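Local coordinates for protein chitinase (Paenibacillus sp. FPU-7, PDB 5GZT) that probably hydrolyses internal beta-1,4 linkages between N-acetylglucosamine units of chitin, using two glycosyl hydrolase family 18 domains, at residues Thr980-Ser992 with Tyr1067-Asn1079. Residues are numbered along the deposited sequence; the frame is centred on the assembly and turned at random.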
ATOM      1  N   THR B 980      23.119  14.977 -11.261  1.00 38.36           N
ATOM      2  CA  THR B 980      23.532  16.061 -10.392  1.00 39.95           C
ATOM      3  C   THR B 980      22.922  15.846  -8.970  1.00 36.87           C
ATOM      4  O   THR B 980      21.898  15.135  -8.797  1.00 30.23           O
ATOM      5  CB  THR B 980      23.094  17.427 -10.922  1.00 39.49           C
ATOM      6  OG1 THR B 980      21.660  17.531 -10.817  1.00 35.65           O
ATOM      7  CG2 THR B 980      23.587  17.619 -12.365  1.00 39.55           C
ATOM      8  N   ALA B 981      23.520  16.541  -7.996  1.00 34.74           N
ATOM      9  CA  ALA B 981      23.126  16.435  -6.566  1.00 31.37           C
ATOM     10  C   ALA B 981      24.053  17.280  -5.694  1.00 31.99           C
ATOM     11  O   ALA B 981      25.000  17.932  -6.209  1.00 30.43           O
ATOM     12  CB  ALA B 981      23.081  14.967  -6.107  1.00 28.17           C
ATOM     13  N   HIS B 982      23.732  17.357  -4.380  1.00 29.92           N
ATOM     14  CA  HIS B 982      24.477  18.252  -3.501  1.00 28.46           C
ATOM     15  C   HIS B 982      25.703  17.475  -2.980  1.00 26.76           C
ATOM     16  O   HIS B 982      25.554  16.310  -2.468  1.00 26.89           O
ATOM     17  CB  HIS B 982      23.629  18.635  -2.343  1.00 28.79           C
ATOM     18  CG  HIS B 982      22.397  19.398  -2.718  1.00 27.72           C
ATOM     19  ND1 HIS B 982      22.442  20.643  -3.310  1.00 24.97           N
ATOM     20  CD2 HIS B 982      21.084  19.123  -2.499  1.00 27.42           C
ATOM     21  CE1 HIS B 982      21.212  21.080  -3.497  1.00 24.61           C
ATOM     22  NE2 HIS B 982      20.373  20.197  -2.978  1.00 27.35           N
ATOM     23  N   GLN B 983      26.862  18.065  -3.203  1.00 23.90           N
ATOM     24  CA  GLN B 983      28.164  17.450  -2.779  1.00 25.61           C
ATOM     25  C   GLN B 983      28.478  17.623  -1.288  1.00 24.50           C
ATOM     26  O   GLN B 983      29.277  16.856  -0.763  1.00 29.23           O
ATOM     27  CB  GLN B 983      29.343  17.959  -3.610  1.00 23.63           C
ATOM     28  CG  GLN B 983      29.753  19.427  -3.421  1.00 24.36           C
ATOM     29  CD  GLN B 983      31.145  19.647  -2.806  1.00 26.49           C
ATOM     30  OE1 GLN B 983      31.771  18.718  -2.171  1.00 27.98           O
ATOM     31  NE2 GLN B 983      31.614  20.885  -2.922  1.00 27.16           N
ATOM     32  N   ALA B 984      27.817  18.574  -0.628  1.00 23.41           N
ATOM     33  CA  ALA B 984      28.133  18.972   0.724  1.00 25.01           C
ATOM     34  C   ALA B 984      26.929  19.371   1.586  1.00 25.06           C
ATOM     35  O   ALA B 984      27.080  20.080   2.594  1.00 24.50           O
ATOM     36  CB  ALA B 984      29.094  20.128   0.662  1.00 25.65           C
ATOM     37  N   SER B 985      25.731  18.904   1.239  1.00 23.36           N
ATOM     38  CA  SER B 985      24.534  19.459   1.896  1.00 23.89           C
ATOM     39  C   SER B 985      24.451  19.104   3.372  1.00 22.38           C
ATOM     40  O   SER B 985      24.662  17.929   3.750  1.00 24.75           O
ATOM     41  CB  SER B 985      23.267  18.967   1.214  1.00 23.14           C
ATOM     42  OG  SER B 985      23.198  17.562   1.187  1.00 26.62           O
ATOM     43  N   VAL B 986      24.077  20.080   4.190  1.00 22.15           N
ATOM     44  CA  VAL B 986      23.908  19.852   5.604  1.00 22.91           C
ATOM     45  C   VAL B 986      22.723  18.950   5.972  1.00 24.49           C
ATOM     46  O   VAL B 986      22.931  18.042   6.826  1.00 22.39           O
ATOM     47  CB  VAL B 986      24.006  21.131   6.412  1.00 28.72           C
ATOM     48  CG1 VAL B 986      23.219  22.272   5.798  1.00 28.75           C
ATOM     49  CG2 VAL B 986      23.624  20.906   7.867  1.00 30.38           C
ATOM     50  N   TYR B 987      21.571  19.068   5.281  1.00 21.80           N
ATOM     51  CA  TYR B 987      20.498  18.067   5.353  1.00 21.88           C
ATOM     52  C   TYR B 987      20.232  17.372   4.025  1.00 23.68           C
ATOM     53  O   TYR B 987      20.697  17.807   2.945  1.00 22.48           O
ATOM     54  CB  TYR B 987      19.205  18.695   5.949  1.00 27.33           C
ATOM     55  CG  TYR B 987      19.388  19.378   7.324  1.00 25.47           C
ATOM     56  CD1 TYR B 987      19.302  18.686   8.531  1.00 31.96           C
ATOM     57  CD2 TYR B 987      19.574  20.705   7.397  1.00 30.19           C
ATOM     58  CE1 TYR B 987      19.451  19.355   9.793  1.00 31.56           C
ATOM     59  CE2 TYR B 987      19.749  21.352   8.601  1.00 29.78           C
ATOM     60  CZ  TYR B 987      19.700  20.684   9.795  1.00 30.14           C
ATOM     61  OH  TYR B 987      19.910  21.470  10.978  1.00 31.47           O
ATOM     62  N   THR B 988      19.608  16.205   4.115  1.00 23.45           N
ATOM     63  CA  THR B 988      19.356  15.422   2.917  1.00 24.92           C
ATOM     64  C   THR B 988      18.106  16.091   2.262  1.00 30.06           C
ATOM     65  O   THR B 988      17.060  16.265   2.941  1.00 25.97           O
ATOM     66  CB  THR B 988      18.988  13.974   3.264  1.00 25.78           C
ATOM     67  OG1 THR B 988      20.083  13.276   3.865  1.00 26.09           O
ATOM     68  CG2 THR B 988      18.598  13.231   1.982  1.00 27.52           C
ATOM     69  N   SER B 989      18.190  16.478   0.994  1.00 29.48           N
ATOM     70  CA  SER B 989      17.029  17.119   0.300  1.00 28.08           C
ATOM     71  C   SER B 989      15.787  16.233   0.342  1.00 27.42           C
ATOM     72  O   SER B 989      15.865  15.004   0.146  1.00 23.72           O
ATOM     73  CB  SER B 989      17.357  17.358  -1.167  1.00 32.35           C
ATOM     74  OG  SER B 989      16.256  17.949  -1.875  1.00 30.19           O
ATOM     75  N   ALA B 990      14.627  16.867   0.504  1.00 29.12           N
ATOM     76  CA  ALA B 990      13.295  16.173   0.448  1.00 27.90           C
ATOM     77  C   ALA B 990      13.126  15.504  -0.906  1.00 28.43           C
ATOM     78  O   ALA B 990      12.499  14.455  -1.004  1.00 26.60           O
ATOM     79  CB  ALA B 990      12.121  17.168   0.773  1.00 28.78           C
ATOM     80  N   LEU B 991      13.763  16.075  -1.933  1.00 25.52           N
ATOM     81  CA  LEU B 991      13.789  15.489  -3.290  1.00 28.28           C
ATOM     82  C   LEU B 991      14.851  14.430  -3.580  1.00 29.81           C
ATOM     83  O   LEU B 991      14.959  14.011  -4.720  1.00 31.72           O
ATOM     84  CB  LEU B 991      13.850  16.597  -4.340  1.00 28.79           C
ATOM     85  CG  LEU B 991      12.612  17.513  -4.291  1.00 36.27           C
ATOM     86  CD1 LEU B 991      12.617  18.586  -5.399  1.00 38.30           C
ATOM     87  CD2 LEU B 991      11.309  16.690  -4.356  1.00 40.48           C
ATOM     88  N   SER B 992      15.595  13.930  -2.578  1.00 25.88           N
ATOM     89  CA  SER B 992      16.488  12.842  -2.845  1.00 23.63           C
ATOM     90  C   SER B 992      16.529  11.924  -1.626  1.00 29.37           C
ATOM     91  O   SER B 992      17.535  11.898  -0.872  1.00 25.51           O
ATOM     92  CB  SER B 992      17.885  13.400  -3.239  1.00 25.19           C
ATOM     93  OG  SER B 992      18.676  12.325  -3.678  1.00 26.98           O
ATOM     94  N   TYR B1067      20.716  29.309  -6.743  1.00 30.25           N
ATOM     95  CA  TYR B1067      19.500  28.732  -6.186  1.00 35.54           C
ATOM     96  C   TYR B1067      19.766  28.141  -4.753  1.00 36.58           C
ATOM     97  O   TYR B1067      20.930  28.063  -4.298  1.00 32.46           O
ATOM     98  CB  TYR B1067      18.975  27.670  -7.147  1.00 37.11           C
ATOM     99  CG  TYR B1067      18.607  28.274  -8.517  1.00 41.81           C
ATOM    100  CD1 TYR B1067      17.446  29.090  -8.675  1.00 38.11           C
ATOM    101  CD2 TYR B1067      19.450  28.101  -9.624  1.00 37.44           C
ATOM    102  CE1 TYR B1067      17.151  29.659  -9.926  1.00 42.69           C
ATOM    103  CE2 TYR B1067      19.137  28.632 -10.870  1.00 43.40           C
ATOM    104  CZ  TYR B1067      17.988  29.401 -11.017  1.00 43.71           C
ATOM    105  OH  TYR B1067      17.726  29.898 -12.245  1.00 48.17           O
ATOM    106  N   TRP B1068      18.678  27.744  -4.083  1.00 32.00           N
ATOM    107  CA  TRP B1068      18.716  27.312  -2.734  1.00 33.98           C
ATOM    108  C   TRP B1068      17.782  26.136  -2.541  1.00 35.43           C
ATOM    109  O   TRP B1068      16.591  26.313  -2.714  1.00 34.94           O
ATOM    110  CB  TRP B1068      18.323  28.477  -1.860  1.00 32.25           C
ATOM    111  CG  TRP B1068      18.433  28.128  -0.351  1.00 37.41           C
ATOM    112  CD1 TRP B1068      17.392  27.845   0.504  1.00 36.64           C
ATOM    113  CD2 TRP B1068      19.634  27.945   0.428  1.00 34.90           C
ATOM    114  NE1 TRP B1068      17.871  27.569   1.758  1.00 31.96           N
ATOM    115  CE2 TRP B1068      19.236  27.620   1.745  1.00 34.27           C
ATOM    116  CE3 TRP B1068      21.001  28.098   0.169  1.00 32.56           C
ATOM    117  CZ2 TRP B1068      20.167  27.452   2.803  1.00 31.03           C
ATOM    118  CZ3 TRP B1068      21.943  27.885   1.257  1.00 33.78           C
ATOM    119  CH2 TRP B1068      21.494  27.579   2.531  1.00 29.98           C
ATOM    120  N   ASP B1069      18.306  24.945  -2.250  1.00 29.19           N
ATOM    121  CA  ASP B1069      17.485  23.811  -1.794  1.00 30.12           C
ATOM    122  C   ASP B1069      17.193  23.938  -0.308  1.00 36.03           C
ATOM    123  O   ASP B1069      18.040  23.667   0.574  1.00 32.80           O
ATOM    124  CB  ASP B1069      18.106  22.472  -2.155  1.00 28.37           C
ATOM    125  CG  ASP B1069      17.251  21.316  -1.776  1.00 27.70           C
ATOM    126  OD1 ASP B1069      16.357  21.454  -0.892  1.00 30.74           O
ATOM    127  OD2 ASP B1069      17.503  20.203  -2.306  1.00 25.33           O
ATOM    128  N   ASN B1070      15.971  24.373   0.004  1.00 33.16           N
ATOM    129  CA  ASN B1070      15.685  24.744   1.368  1.00 29.33           C
ATOM    130  C   ASN B1070      15.575  23.536   2.245  1.00 29.32           C
ATOM    131  O   ASN B1070      15.770  23.647   3.423  1.00 32.01           O
ATOM    132  CB  ASN B1070      14.421  25.600   1.477  1.00 34.07           C
ATOM    133  CG  ASN B1070      14.373  26.336   2.811  1.00 40.09           C
ATOM    134  OD1 ASN B1070      15.249  27.157   3.128  1.00 39.50           O
ATOM    135  ND2 ASN B1070      13.398  25.962   3.648  1.00 39.28           N
ATOM    136  N   SER B1071      15.212  22.377   1.705  1.00 27.84           N
ATOM    137  CA  SER B1071      15.126  21.230   2.543  1.00 29.54           C
ATOM    138  C   SER B1071      16.580  20.781   2.861  1.00 30.26           C
ATOM    139  O   SER B1071      16.837  20.371   3.997  1.00 27.23           O
ATOM    140  CB  SER B1071      14.271  20.079   1.936  1.00 27.65           C
ATOM    141  OG  SER B1071      14.871  19.526   0.827  1.00 26.43           O
ATOM    142  N   ALA B1072      17.493  20.914   1.894  1.00 27.48           N
ATOM    143  CA  ALA B1072      18.929  20.531   2.076  1.00 28.80           C
ATOM    144  C   ALA B1072      19.761  21.569   2.797  1.00 27.41           C
ATOM    145  O   ALA B1072      20.822  21.234   3.320  1.00 25.83           O
ATOM    146  CB  ALA B1072      19.576  20.206   0.733  1.00 26.22           C
ATOM    147  N   LYS B1073      19.273  22.819   2.811  1.00 26.34           N
ATOM    148  CA  LYS B1073      20.014  23.993   3.200  1.00 25.09           C
ATOM    149  C   LYS B1073      21.333  24.096   2.441  1.00 26.03           C
ATOM    150  O   LYS B1073      22.405  24.297   3.007  1.00 26.37           O
ATOM    151  CB  LYS B1073      20.226  24.028   4.742  1.00 25.56           C
ATOM    152  CG  LYS B1073      18.952  23.917   5.568  1.00 28.96           C
ATOM    153  CD  LYS B1073      18.023  25.111   5.263  1.00 33.03           C
ATOM    154  CE  LYS B1073      16.664  25.070   6.039  1.00 33.34           C
ATOM    155  NZ  LYS B1073      16.227  26.493   6.124  1.00 39.87           N
ATOM    156  N   ALA B1074      21.224  23.997   1.142  1.00 24.94           N
ATOM    157  CA  ALA B1074      22.367  23.955   0.270  1.00 26.06           C
ATOM    158  C   ALA B1074      22.163  24.846  -0.917  1.00 26.92           C
ATOM    159  O   ALA B1074      21.094  24.757  -1.568  1.00 27.07           O
ATOM    160  CB  ALA B1074      22.598  22.515  -0.221  1.00 21.80           C
ATOM    161  N   PRO B1075      23.201  25.623  -1.270  1.00 29.62           N
ATOM    162  CA  PRO B1075      23.178  26.375  -2.503  1.00 27.85           C
ATOM    163  C   PRO B1075      23.687  25.604  -3.718  1.00 30.96           C
ATOM    164  O   PRO B1075      24.421  24.577  -3.611  1.00 29.91           O
ATOM    165  CB  PRO B1075      24.132  27.499  -2.204  1.00 28.70           C
ATOM    166  CG  PRO B1075      25.219  26.787  -1.398  1.00 29.25           C
ATOM    167  CD  PRO B1075      24.476  25.823  -0.550  1.00 27.65           C
ATOM    168  N   TYR B1076      23.260  26.095  -4.886  1.00 30.96           N
ATOM    169  CA  TYR B1076      23.746  25.623  -6.152  1.00 32.24           C
ATOM    170  C   TYR B1076      23.635  26.717  -7.185  1.00 38.11           C
ATOM    171  O   TYR B1076      22.882  27.666  -7.014  1.00 41.58           O
ATOM    172  CB  TYR B1076      23.062  24.361  -6.648  1.00 30.06           C
ATOM    173  CG  TYR B1076      21.538  24.364  -6.798  1.00 32.74           C
ATOM    174  CD1 TYR B1076      20.705  24.295  -5.695  1.00 36.41           C
ATOM    175  CD2 TYR B1076      20.933  24.385  -8.049  1.00 33.87           C
ATOM    176  CE1 TYR B1076      19.306  24.257  -5.838  1.00 33.98           C
ATOM    177  CE2 TYR B1076      19.553  24.335  -8.202  1.00 36.25           C
ATOM    178  CZ  TYR B1076      18.741  24.283  -7.086  1.00 33.78           C
ATOM    179  OH  TYR B1076      17.393  24.252  -7.215  1.00 38.11           O
ATOM    180  N   LEU B1077      24.419  26.574  -8.242  1.00 37.79           N
ATOM    181  CA  LEU B1077      24.474  27.529  -9.339  1.00 38.72           C
ATOM    182  C   LEU B1077      23.991  26.769 -10.555  1.00 40.31           C
ATOM    183  O   LEU B1077      24.328  25.599 -10.682  1.00 39.41           O
ATOM    184  CB  LEU B1077      25.900  28.014  -9.584  1.00 36.96           C
ATOM    185  CG  LEU B1077      26.431  29.284  -8.929  1.00 37.93           C
ATOM    186  CD1 LEU B1077      25.745  29.736  -7.681  1.00 35.66           C
ATOM    187  CD2 LEU B1077      27.945  29.227  -8.744  1.00 39.42           C
ATOM    188  N   TYR B1078      23.220  27.442 -11.430  1.00 40.40           N
ATOM    189  CA  TYR B1078      22.916  26.926 -12.774  1.00 41.33           C
ATOM    190  C   TYR B1078      23.173  28.035 -13.818  1.00 41.77           C
ATOM    191  O   TYR B1078      22.988  29.266 -13.569  1.00 36.39           O
ATOM    192  CB  TYR B1078      21.487  26.357 -12.860  1.00 42.25           C
ATOM    193  CG  TYR B1078      21.229  25.581 -14.153  1.00 43.24           C
ATOM    194  CD1 TYR B1078      21.861  24.377 -14.387  1.00 37.10           C
ATOM    195  CD2 TYR B1078      20.371  26.082 -15.161  1.00 47.24           C
ATOM    196  CE1 TYR B1078      21.699  23.689 -15.563  1.00 41.14           C
ATOM    197  CE2 TYR B1078      20.178  25.363 -16.359  1.00 40.86           C
ATOM    198  CZ  TYR B1078      20.846  24.174 -16.559  1.00 42.40           C
ATOM    199  OH  TYR B1078      20.685  23.396 -17.694  1.00 36.59           O
ATOM    200  N   ASN B1079      23.719  27.601 -14.937  1.00 43.56           N
ATOM    201  CA  ASN B1079      23.953  28.490 -16.097  1.00 44.72           C
ATOM    202  C   ASN B1079      23.508  27.647 -17.305  1.00 43.72           C
ATOM    203  O   ASN B1079      24.206  26.717 -17.710  1.00 40.82           O
ATOM    204  CB  ASN B1079      25.411  28.949 -16.214  1.00 47.64           C
ATOM    205  CG  ASN B1079      25.656  29.884 -17.421  1.00 52.62           C
ATOM    206  OD1 ASN B1079      24.904  29.886 -18.392  1.00 49.89           O
ATOM    207  ND2 ASN B1079      26.711  30.694 -17.339  1.00 51.35           N
TER
HETATM  208  O   HOH W   1      24.737  22.033  -3.266  1.00 23.80           O
HETATM  209  O   HOH W   2      24.580  22.539   2.909  1.00 22.99           O
HETATM  210  O   HOH W   3      15.491  17.812   4.274  1.00 46.49           O
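The imidazole of H982 takes the methyl of A1074 over one face, CB 3.9 Å from the ring centroid in a CH-pi contact. In the ring plane, at the edge, lie OD2 of D1069 and CD1 of Y1076; the H982 and Y1076 ring planes are inclined at 62°, neither stacked nor edge-to-face. The Y987 ring meets CG of K1073 at its edge, with CG2 of V986 over one face.

With CG anti to the backbone N (chi1 -177°), D1069 extends toward the loop. There NE2 of H982 donates to OD2 of D1069 at 2.9 Å, on the anti side but 30° out of the carboxylate plane. OG of S989 donates to OD2 of D1069 at 2.6 Å, on the syn lone pair. OD1 accepts from OG of S1071 on its syn lone pair and, from above the carboxylate plane, from N of A1072, an Asx motif; bonds to both oxygens fix the carboxylate's rotation. OG of S1071 accepts a nearly straight hydrogen bond from N of A990 at 2.7 Å, while N of Y987 donates to O of A1072 at 3.0 Å. One water joins ND1 of H982 to O of P1075.

Hairpin 1065-1069/1074-1079, with a G1 bulge opposite D1069, belongs to the small antiparallel sheet inserted between strands 1015-1020 and 1110-1114 of this family 18 TIM barrel. It hydrogen-bonds to the loop between strand 964-967 and helix 998-1007, while helix 1093-1106 packs against V986, W1068 and P1075.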